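Local coordinates for uncharacterized protein (Legionella pneumophila subsp. pneumophila, PDB 5T2X) that is of unknown function, an all-helical member of the DUF5630 family whose biological role in Legionella has not been assigned, at residues Ser154-Thr157 against Leu158-Gln162; Phe176-Thr179 against Cys180-Leu183; Pro190-Ser193 against Tyr194-Ala197; Ala197-Ala200 against Leu201-Arg205. One frame throughout, in Å; residues are numbered along the deposited sequence.

Interaction 1: residues Ser154-Thr157 against Leu158-Gln162; sequences SLLT and LHYAQ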
loop_
_atom_site.group_PDB
_atom_site.type_symbol
_atom_site.label_atom_id
_atom_site.label_comp_id
_atom_site.label_asym_id
_atom_site.label_seq_id
_atom_site.Cartn_x
_atom_site.Cartn_y
_atom_site.Cartn_z
ATOM N N SER A 154 -0.584 0.862 -19.274
ATOM C CA SER A 154 -1.873 0.978 -18.604
ATOM C C SER A 154 -2.194 -0.286 -17.820
ATOM O O SER A 154 -2.929 -0.234 -16.827
ATOM C CB SER A 154 -2.976 1.270 -19.621
ATOM O OG SER A 154 -3.116 0.201 -20.540
ATOM N N LEU A 155 -1.646 -1.425 -18.251
ATOM C CA LEU A 155 -1.833 -2.671 -17.513
ATOM C C LEU A 155 -1.188 -2.594 -16.136
ATOM O O LEU A 155 -1.783 -3.018 -15.139
ATOM C CB LEU A 155 -1.253 -3.841 -18.309
ATOM C CG LEU A 155 -2.079 -4.506 -19.416
ATOM C CD1 LEU A 155 -2.589 -3.506 -20.441
ATOM C CD2 LEU A 155 -1.241 -5.576 -20.096
ATOM N N LEU A 156 0.033 -2.058 -16.064
ATOM C CA LEU A 156 0.703 -1.911 -14.776
ATOM C C LEU A 156 -0.001 -0.883 -13.902
ATOM O O LEU A 156 -0.104 -1.067 -12.684
ATOM C CB LEU A 156 2.165 -1.518 -14.982
ATOM C CG LEU A 156 3.103 -2.598 -15.513
ATOM C CD1 LEU A 156 4.520 -2.058 -15.607
ATOM C CD2 LEU A 156 3.052 -3.828 -14.622
ATOM N N THR A 157 -0.486 0.204 -14.507
ATOM C CA THR A 157 -1.167 1.245 -13.744
ATOM C C THR A 157 -2.355 0.674 -12.981
ATOM O O THR A 157 -2.522 0.930 -11.784
ATOM C CB THR A 157 -1.629 2.366 -14.676
ATOM O OG1 THR A 157 -0.554 2.750 -15.542
ATOM C CG2 THR A 157 -2.070 3.573 -13.870
ATOM N N LEU A 158 -3.188 -0.113 -13.663
ATOM C CA LEU A 158 -4.354 -0.690 -13.007
ATOM C C LEU A 158 -3.965 -1.828 -12.073
ATOM O O LEU A 158 -4.634 -2.048 -11.057
ATOM C CB LEU A 158 -5.355 -1.174 -14.054
ATOM C CG LEU A 158 -6.788 -1.379 -13.567
ATOM C CD1 LEU A 158 -7.350 -0.070 -13.036
ATOM C CD2 LEU A 158 -7.656 -1.917 -14.691
ATOM N N HIS A 159 -2.892 -2.554 -12.393
ATOM C CA HIS A 159 -2.450 -3.641 -11.526
ATOM C C HIS A 159 -1.988 -3.118 -10.171
ATOM O O HIS A 159 -2.299 -3.709 -9.130
ATOM C CB HIS A 159 -1.330 -4.430 -12.198
ATOM C CG HIS A 159 -0.680 -5.433 -11.296
ATOM N ND1 HIS A 159 -1.326 -6.568 -10.857
ATOM C CD2 HIS A 159 0.555 -5.464 -10.742
ATOM C CE1 HIS A 159 -0.515 -7.259 -10.076
ATOM N NE2 HIS A 159 0.632 -6.611 -9.989
ATOM N N TYR A 160 -1.235 -2.016 -10.164
ATOM C CA TYR A 160 -0.759 -1.462 -8.901
ATOM C C TYR A 160 -1.919 -0.952 -8.056
ATOM O O TYR A 160 -1.911 -1.101 -6.829
ATOM C CB TYR A 160 0.253 -0.348 -9.163
ATOM C CG TYR A 160 1.563 -0.839 -9.739
ATOM C CD1 TYR A 160 2.175 -1.985 -9.245
ATOM C CD2 TYR A 160 2.184 -0.163 -10.782
ATOM C CE1 TYR A 160 3.372 -2.440 -9.770
ATOM C CE2 TYR A 160 3.379 -0.612 -11.314
ATOM C CZ TYR A 160 3.969 -1.749 -10.804
ATOM O OH TYR A 160 5.160 -2.198 -11.331
ATOM N N ALA A 161 -2.927 -0.355 -8.696
ATOM C CA ALA A 161 -4.102 0.100 -7.960
ATOM C C ALA A 161 -4.928 -1.078 -7.456
ATOM O O ALA A 161 -5.513 -1.010 -6.369
ATOM C CB ALA A 161 -4.949 1.016 -8.841
ATOM N N GLN A 162 -4.987 -2.165 -8.230
ATOM C CA GLN A 162 -5.721 -3.347 -7.792
ATOM C C GLN A 162 -5.057 -3.990 -6.581
ATOM O O GLN A 162 -5.741 -4.470 -5.670
ATOM C CB GLN A 162 -5.833 -4.348 -8.942
ATOM C CG GLN A 162 -6.479 -5.670 -8.567
ATOM C CD GLN A 162 -6.673 -6.583 -9.764
ATOM O OE1 GLN A 162 -6.488 -6.172 -10.909
ATOM N NE2 GLN A 162 -7.046 -7.830 -9.501
#

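Interaction 2: residues Phe176-Thr179 against Cys180-Leu183; sequences FYKT and CLNL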
loop_
_atom_site.group_PDB
_atom_site.type_symbol
_atom_site.label_atom_id
_atom_site.label_comp_id
_atom_site.label_asym_id
_atom_site.label_seq_id
_atom_site.Cartn_x
_atom_site.Cartn_y
_atom_site.Cartn_z
ATOM N N PHE A 176 -7.876 2.854 -6.943
ATOM C CA PHE A 176 -8.399 2.160 -8.116
ATOM C C PHE A 176 -9.453 3.002 -8.822
ATOM O O PHE A 176 -9.503 3.042 -10.056
ATOM C CB PHE A 176 -8.979 0.809 -7.699
ATOM C CG PHE A 176 -9.295 -0.108 -8.851
ATOM C CD1 PHE A 176 -10.523 -0.047 -9.492
ATOM C CD2 PHE A 176 -8.369 -1.044 -9.279
ATOM C CE1 PHE A 176 -10.816 -0.898 -10.546
ATOM C CE2 PHE A 176 -8.657 -1.898 -10.331
ATOM C CZ PHE A 176 -9.881 -1.823 -10.965
ATOM N N TYR A 177 -10.303 3.684 -8.052
ATOM C CA TYR A 177 -11.322 4.544 -8.643
ATOM C C TYR A 177 -10.690 5.698 -9.411
ATOM O O TYR A 177 -11.071 5.984 -10.552
ATOM C CB TYR A 177 -12.261 5.058 -7.546
ATOM C CG TYR A 177 -12.768 6.469 -7.754
ATOM C CD1 TYR A 177 -13.803 6.736 -8.642
ATOM C CD2 TYR A 177 -12.220 7.534 -7.047
ATOM C CE1 TYR A 177 -14.269 8.026 -8.830
ATOM C CE2 TYR A 177 -12.680 8.825 -7.228
ATOM C CZ TYR A 177 -13.704 9.065 -8.118
ATOM O OH TYR A 177 -14.162 10.349 -8.298
ATOM N N LYS A 178 -9.710 6.371 -8.801
ATOM C CA LYS A 178 -9.044 7.476 -9.479
ATOM C C LYS A 178 -8.231 6.992 -10.673
ATOM O O LYS A 178 -8.121 7.706 -11.676
ATOM C CB LYS A 178 -8.150 8.234 -8.496
ATOM C CG LYS A 178 -7.606 9.545 -9.038
ATOM C CD LYS A 178 -8.738 10.494 -9.408
ATOM C CE LYS A 178 -8.207 11.793 -9.991
ATOM N NZ LYS A 178 -9.307 12.735 -10.338
ATOM N N THR A 179 -7.659 5.789 -10.587
ATOM C CA THR A 179 -6.901 5.252 -11.712
ATOM C C THR A 179 -7.808 4.988 -12.908
ATOM O O THR A 179 -7.422 5.243 -14.055
ATOM C CB THR A 179 -6.172 3.976 -11.289
ATOM O OG1 THR A 179 -5.271 4.273 -10.215
ATOM C CG2 THR A 179 -5.385 3.393 -12.455
ATOM N N CYS A 180 -9.023 4.492 -12.659
ATOM C CA CYS A 180 -9.964 4.259 -13.749
ATOM C C CYS A 180 -10.398 5.570 -14.396
ATOM O O CYS A 180 -10.599 5.628 -15.614
ATOM C CB CYS A 180 -11.179 3.483 -13.240
ATOM S SG CYS A 180 -10.841 1.768 -12.779
ATOM N N LEU A 181 -10.554 6.630 -13.598
ATOM C CA LEU A 181 -10.884 7.935 -14.166
ATOM C C LEU A 181 -9.769 8.434 -15.073
ATOM O O LEU A 181 -10.028 8.931 -16.175
ATOM C CB LEU A 181 -11.154 8.950 -13.054
ATOM C CG LEU A 181 -12.375 8.768 -12.150
ATOM C CD1 LEU A 181 -12.532 9.984 -11.253
ATOM C CD2 LEU A 181 -13.636 8.533 -12.961
ATOM N N ASN A 182 -8.518 8.310 -14.624
ATOM C CA ASN A 182 -7.392 8.765 -15.432
ATOM C C ASN A 182 -7.238 7.938 -16.702
ATOM O O ASN A 182 -6.801 8.464 -17.731
ATOM C CB ASN A 182 -6.108 8.721 -14.607
ATOM C CG ASN A 182 -6.121 9.709 -13.459
ATOM O OD1 ASN A 182 -7.127 10.374 -13.210
ATOM N ND2 ASN A 182 -5.003 9.808 -12.749
ATOM N N LEU A 183 -7.588 6.650 -16.654
ATOM C CA LEU A 183 -7.540 5.835 -17.862
ATOM C C LEU A 183 -8.700 6.155 -18.796
ATOM O O LEU A 183 -8.551 6.060 -20.020
ATOM C CB LEU A 183 -7.535 4.349 -17.497
ATOM C CG LEU A 183 -6.257 3.820 -16.839
ATOM C CD1 LEU A 183 -6.411 2.360 -16.447
ATOM C CD2 LEU A 183 -5.063 3.997 -17.764
#

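Interaction 3: residues Pro190-Ser193 against Tyr194-Ala197; sequences PSLS and YQEA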
loop_
_atom_site.group_PDB
_atom_site.type_symbol
_atom_site.label_atom_id
_atom_site.label_comp_id
_atom_site.label_asym_id
_atom_site.label_seq_id
_atom_site.Cartn_x
_atom_site.Cartn_y
_atom_site.Cartn_z
ATOM N N PRO A 190 -14.449 5.172 -23.187
ATOM C CA PRO A 190 -14.228 5.252 -21.740
ATOM C C PRO A 190 -15.368 4.725 -20.882
ATOM O O PRO A 190 -15.301 4.863 -19.658
ATOM C CB PRO A 190 -14.049 6.763 -21.522
ATOM C CG PRO A 190 -14.920 7.374 -22.568
ATOM C CD PRO A 190 -14.778 6.482 -23.773
ATOM N N SER A 191 -16.402 4.127 -21.479
ATOM C CA SER A 191 -17.558 3.693 -20.699
ATOM C C SER A 191 -17.168 2.640 -19.669
ATOM O O SER A 191 -17.524 2.746 -18.489
ATOM C CB SER A 191 -18.645 3.161 -21.631
ATOM O OG SER A 191 -19.767 2.710 -20.894
ATOM N N LEU A 192 -16.423 1.618 -20.097
ATOM C CA LEU A 192 -16.040 0.545 -19.183
ATOM C C LEU A 192 -15.164 1.066 -18.051
ATOM O O LEU A 192 -15.269 0.600 -16.910
ATOM C CB LEU A 192 -15.319 -0.566 -19.948
ATOM C CG LEU A 192 -16.200 -1.591 -20.662
ATOM C CD1 LEU A 192 -15.344 -2.589 -21.423
ATOM C CD2 LEU A 192 -17.094 -2.304 -19.663
ATOM N N SER A 193 -14.291 2.031 -18.346
ATOM C CA SER A 193 -13.433 2.587 -17.306
ATOM C C SER A 193 -14.250 3.336 -16.260
ATOM O O SER A 193 -13.969 3.239 -15.059
ATOM C CB SER A 193 -12.382 3.503 -17.932
ATOM O OG SER A 193 -11.640 2.815 -18.924
ATOM N N TYR A 194 -15.273 4.080 -16.692
ATOM C CA TYR A 194 -16.114 4.795 -15.739
ATOM C C TYR A 194 -16.976 3.833 -14.931
ATOM O O TYR A 194 -17.234 4.068 -13.745
ATOM C CB TYR A 194 -16.986 5.816 -16.463
ATOM C CG TYR A 194 -16.270 7.097 -16.836
ATOM C CD1 TYR A 194 -15.829 7.978 -15.858
ATOM C CD2 TYR A 194 -16.057 7.435 -18.166
ATOM C CE1 TYR A 194 -15.180 9.151 -16.194
ATOM C CE2 TYR A 194 -15.412 8.608 -18.511
ATOM C CZ TYR A 194 -14.976 9.462 -17.521
ATOM O OH TYR A 194 -14.332 10.630 -17.861
ATOM N N GLN A 195 -17.435 2.745 -15.556
ATOM C CA GLN A 195 -18.223 1.757 -14.826
ATOM C C GLN A 195 -17.383 1.057 -13.767
ATOM O O GLN A 195 -17.870 0.776 -12.666
ATOM C CB GLN A 195 -18.823 0.741 -15.798
ATOM C CG GLN A 195 -19.800 1.346 -16.792
ATOM C CD GLN A 195 -20.200 0.372 -17.881
ATOM O OE1 GLN A 195 -20.569 0.774 -18.984
ATOM N NE2 GLN A 195 -20.129 -0.919 -17.576
ATOM N N GLU A 196 -16.118 0.764 -14.083
ATOM C CA GLU A 196 -15.221 0.196 -13.082
ATOM C C GLU A 196 -14.859 1.216 -12.011
ATOM O O GLU A 196 -14.655 0.847 -10.850
ATOM C CB GLU A 196 -13.957 -0.345 -13.755
ATOM C CG GLU A 196 -14.154 -1.664 -14.485
ATOM C CD GLU A 196 -14.306 -2.839 -13.536
ATOM O OE1 GLU A 196 -13.660 -2.829 -12.467
ATOM O OE2 GLU A 196 -15.074 -3.771 -13.855
ATOM N N ALA A 197 -14.775 2.497 -12.381
ATOM C CA ALA A 197 -14.497 3.535 -11.394
ATOM C C ALA A 197 -15.636 3.658 -10.390
ATOM O O ALA A 197 -15.398 3.835 -9.189
ATOM C CB ALA A 197 -14.255 4.873 -12.090
#

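Interaction 4: residues Ala197-Ala200 against Leu201-Arg205; sequences ALEA and LLIAR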
loop_
_atom_site.group_PDB
_atom_site.type_symbol
_atom_site.label_atom_id
_atom_site.label_comp_id
_atom_site.label_asym_id
_atom_site.label_seq_id
_atom_site.Cartn_x
_atom_site.Cartn_y
_atom_site.Cartn_z
ATOM N N ALA A 197 -14.775 2.497 -12.381
ATOM C CA ALA A 197 -14.497 3.535 -11.394
ATOM C C ALA A 197 -15.636 3.658 -10.390
ATOM O O ALA A 197 -15.398 3.835 -9.189
ATOM C CB ALA A 197 -14.255 4.873 -12.090
ATOM N N LEU A 198 -16.880 3.566 -10.865
ATOM C CA LEU A 198 -18.031 3.686 -9.976
ATOM C C LEU A 198 -18.061 2.551 -8.960
ATOM O O LEU A 198 -18.292 2.778 -7.767
ATOM C CB LEU A 198 -19.323 3.711 -10.794
ATOM C CG LEU A 198 -20.632 3.724 -10.002
ATOM C CD1 LEU A 198 -20.720 4.966 -9.131
ATOM C CD2 LEU A 198 -21.828 3.634 -10.938
ATOM N N GLU A 199 -17.828 1.319 -9.418
ATOM C CA GLU A 199 -17.861 0.173 -8.514
ATOM C C GLU A 199 -16.818 0.312 -7.413
ATOM O O GLU A 199 -17.113 0.099 -6.231
ATOM C CB GLU A 199 -17.648 -1.119 -9.302
ATOM C CG GLU A 199 -17.582 -2.369 -8.441
ATOM C CD GLU A 199 -17.366 -3.626 -9.260
ATOM O OE1 GLU A 199 -17.570 -3.575 -10.491
ATOM O OE2 GLU A 199 -16.991 -4.663 -8.675
ATOM N N ALA A 200 -15.589 0.683 -7.782
ATOM C CA ALA A 200 -14.543 0.868 -6.781
ATOM C C ALA A 200 -14.855 2.041 -5.863
ATOM O O ALA A 200 -14.530 2.004 -4.670
ATOM C CB ALA A 200 -13.191 1.067 -7.464
ATOM N N LEU A 201 -15.481 3.091 -6.398
ATOM C CA LEU A 201 -15.852 4.230 -5.563
ATOM C C LEU A 201 -16.928 3.844 -4.556
ATOM O O LEU A 201 -16.875 4.261 -3.393
ATOM C CB LEU A 201 -16.323 5.390 -6.439
ATOM C CG LEU A 201 -16.787 6.658 -5.721
ATOM C CD1 LEU A 201 -15.690 7.203 -4.822
ATOM C CD2 LEU A 201 -17.221 7.707 -6.734
ATOM N N LEU A 202 -17.909 3.045 -4.982
ATOM C CA LEU A 202 -18.952 2.602 -4.063
ATOM C C LEU A 202 -18.388 1.680 -2.989
ATOM O O LEU A 202 -18.755 1.791 -1.813
ATOM C CB LEU A 202 -20.075 1.907 -4.835
ATOM C CG LEU A 202 -20.858 2.772 -5.826
ATOM C CD1 LEU A 202 -21.891 1.942 -6.572
ATOM C CD2 LEU A 202 -21.520 3.938 -5.114
ATOM N N ILE A 203 -17.493 0.766 -3.372
ATOM C CA ILE A 203 -16.881 -0.128 -2.393
ATOM C C ILE A 203 -16.074 0.669 -1.377
ATOM O O ILE A 203 -16.091 0.370 -0.177
ATOM C CB ILE A 203 -16.017 -1.188 -3.101
ATOM C CG1 ILE A 203 -16.886 -2.081 -3.986
ATOM C CG2 ILE A 203 -15.262 -2.031 -2.084
ATOM C CD1 ILE A 203 -16.094 -3.071 -4.815
ATOM N N ALA A 204 -15.366 1.703 -1.838
ATOM C CA ALA A 204 -14.582 2.530 -0.926
ATOM C C ALA A 204 -15.471 3.196 0.117
ATOM O O ALA A 204 -15.073 3.347 1.278
ATOM C CB ALA A 204 -13.797 3.579 -1.713
ATOM N N ARG A 205 -16.681 3.597 -0.275
ATOM C CA ARG A 205 -17.593 4.205 0.686
ATOM C C ARG A 205 -18.146 3.165 1.651
ATOM O O ARG A 205 -18.209 3.405 2.863
ATOM C CB ARG A 205 -18.728 4.918 -0.046
ATOM C CG ARG A 205 -19.602 5.770 0.857
ATOM C CD ARG A 205 -20.703 6.457 0.066
ATOM N NE ARG A 205 -21.407 7.454 0.866
ATOM C CZ ARG A 205 -22.429 8.181 0.424
ATOM N NH1 ARG A 205 -22.874 8.022 -0.816
ATOM N NH2 ARG A 205 -23.007 9.068 1.224
#

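Interaction 1: residues Ser154-Thr157 against Leu158-Gln162
The ring of Y160 lies one helical turn beyond L156 on helix 153-167. This is an i to i+4 side-chain contact on an alpha helix within the DUF5630 family region. The meeting is between the base of one side chain and the ring of the other. CE2 of Y160 comes to 4.0 Å from CB of L156. The ring also passes the carbonyl of L156 obliquely, with CD2 of Y160 3.1 Å from O of L156. CG of Y160 sits beside its own backbone N, anti to the carbonyl carbon (chi1 -69°), which turns the ring back toward the preceding turn. The outer part of the L156 side chain, beyond CB, takes no part in this meeting.

The same carbonyl also takes part in the backbone. N of Y160 donates to O of L156 at 2.9 Å, and this bond is fairly straight, with an angle of 163° at the hydrogen. L158 N bonds to S154 O and H159 N bonds to L155 O in the same pattern. The last bond of the set, A161 N to T157 O, is weak at 3.4 Å.

T157 turns its methyl toward helix 169-185, where it packs on T179, and it also touches A142 and Y143 of helix 132-147. OG1 of T157 bonds to the backbone O of Y153, and OG of S154 to the backbone O of N151. L158 packs on F176, and Y160 itself reaches L138. H159 is exposed; its CB passes 3.3 Å from O of L155.

Interaction 2: residues Phe176-Thr179 against Cys180-Leu183
Helix 169-185 packs between helix 153-167 and helix 191-207, and this turn carries side chains to both. Within it, a cysteine sulfur-aromatic contact joins C180 to F176 four residues earlier. SG of C180 lies 4.2 Å from the centroid of the F176 ring. It sits obliquely, 39° off the ring normal. The nearest ring atom is CE1 of F176, 3.5 Å from SG of C180. The F176 side chain leaves with CG anti to its backbone N (chi1 -168°). SG of C180 lies beside its own N (chi1 -69°), which points it back along the helix toward the F176 ring.

Y177 and L181 form the next i to i+4 pair, and their side chains cross obliquely. CD1 of L181 approaches the outer part of the tyrosine ring, 3.5 Å from CZ of Y177. The methyl is also close to the phenol oxygen, with OH of Y177 3.4 Å from CD1 of L181.

K178 and N182 meet on a more open face. Backbone bonds run under all these pairs, from C180 N to F176 O through L183 N to T179 O.

Outside the turn, F176 packs on A200 and C180 on A197, both of helix 191-207. Y177 also reaches A240 and T244 of helix 237-248. T179 faces A161 of helix 153-167, and its OG1 bonds to the backbone O of L175. The K178 chain bends at chi2, and CE of K178 comes 3.7 Å from OD1 of N182.

Interaction 3: residues Pro190-Ser193 against Tyr194-Ala197
The ring of Y194 overlaps P190 at the start of helix 191-207. P190 holds the N-cap position of this helix. CE2 of Y194 meets CB of P190 at 3.8 Å. The ring passes the proline carbonyl obliquely, with CD2 of Y194 3.1 Å from O of P190. CG of Y194 sits beside its own N (chi1 -79°), which directs the ring back toward the proline. O of P190 also accepts the N-H of Y194, in the first of four backbone bonds across this turn.

A second pair is polar. OG of S191 donates to OE1 of Q195 at 2.8 Å. The hydroxyl stands 28° out of the plane of the amide carbonyl. The Q195 chain is extended beyond CG, and this carries the amide to the serine. Its other end, NE2 of Q195, comes 3.9 Å from CD2 of L192, and the two side chains run at an angle to each other.

Around the turn, Y194 packs on L181 and A184 of helix 169-185. Q195 touches L254 and I258 of helix 252-272. The start of the helix is thus joined to two others. CG of Q195 lies 3.2 Å from O of S191.

Interaction 4: residues Ala197-Ala200 against Leu201-Arg205
The backbone O of L198 accepts N of L202 at 2.8 Å, the shortest hydrogen bond across this turn of helix 191-207. The donor lies nearly in line with the carbonyl. This is a buried alpha-helical turn, with i to i+4 side-chain packing along it. L202 also sets its side chain against that carbonyl: CG of L202 is 3.2 Å from O of L198.

The two leucines then meet. CD1 of L198 touches CG of L202 at 4.0 Å, and the side chains are set obliquely. L198 has CG anti to its backbone N (chi1 175°), whereas L202 has CG beside its N (chi1 -64°). With these different torsions the branches meet across the turn.

E199 and I203 run alongside each other in the same direction. The aliphatic part of E199 does the touching. Its carboxylate goes elsewhere: OE2 forms a salt bridge with K265 of helix 252-272. L198 packs on L255 of that helix, and L202 on Y259 and A262. On other sides, I203 packs on Y173 of helix 169-185, and L201 on I241 of helix 237-248. The glutamate contact itself is CG of E199 to CD1 of I203, 4.0 Å.

The four contacts lie on three helices that follow one another in the chain. Interaction 4 is the buried one; interactions 1, 2 and 3 are partly buried, with H159 in interaction 1, K178 in interaction 2 and L192 in interaction 3 exposed. Interaction 2 touches each of the others, so helix 169-185 joins the outer two helices. Interactions 3 and 4 share A197 and use the same helix. Chemistry changes with place. The helix start in interaction 3 has a serine-glutamine bond, and interaction 2 a sulfur-aromatic contact. Interaction 4 has leucine-leucine packing and a glutamate chain beside an isoleucine. Interaction 1 relies on a tyrosine ring against a leucine.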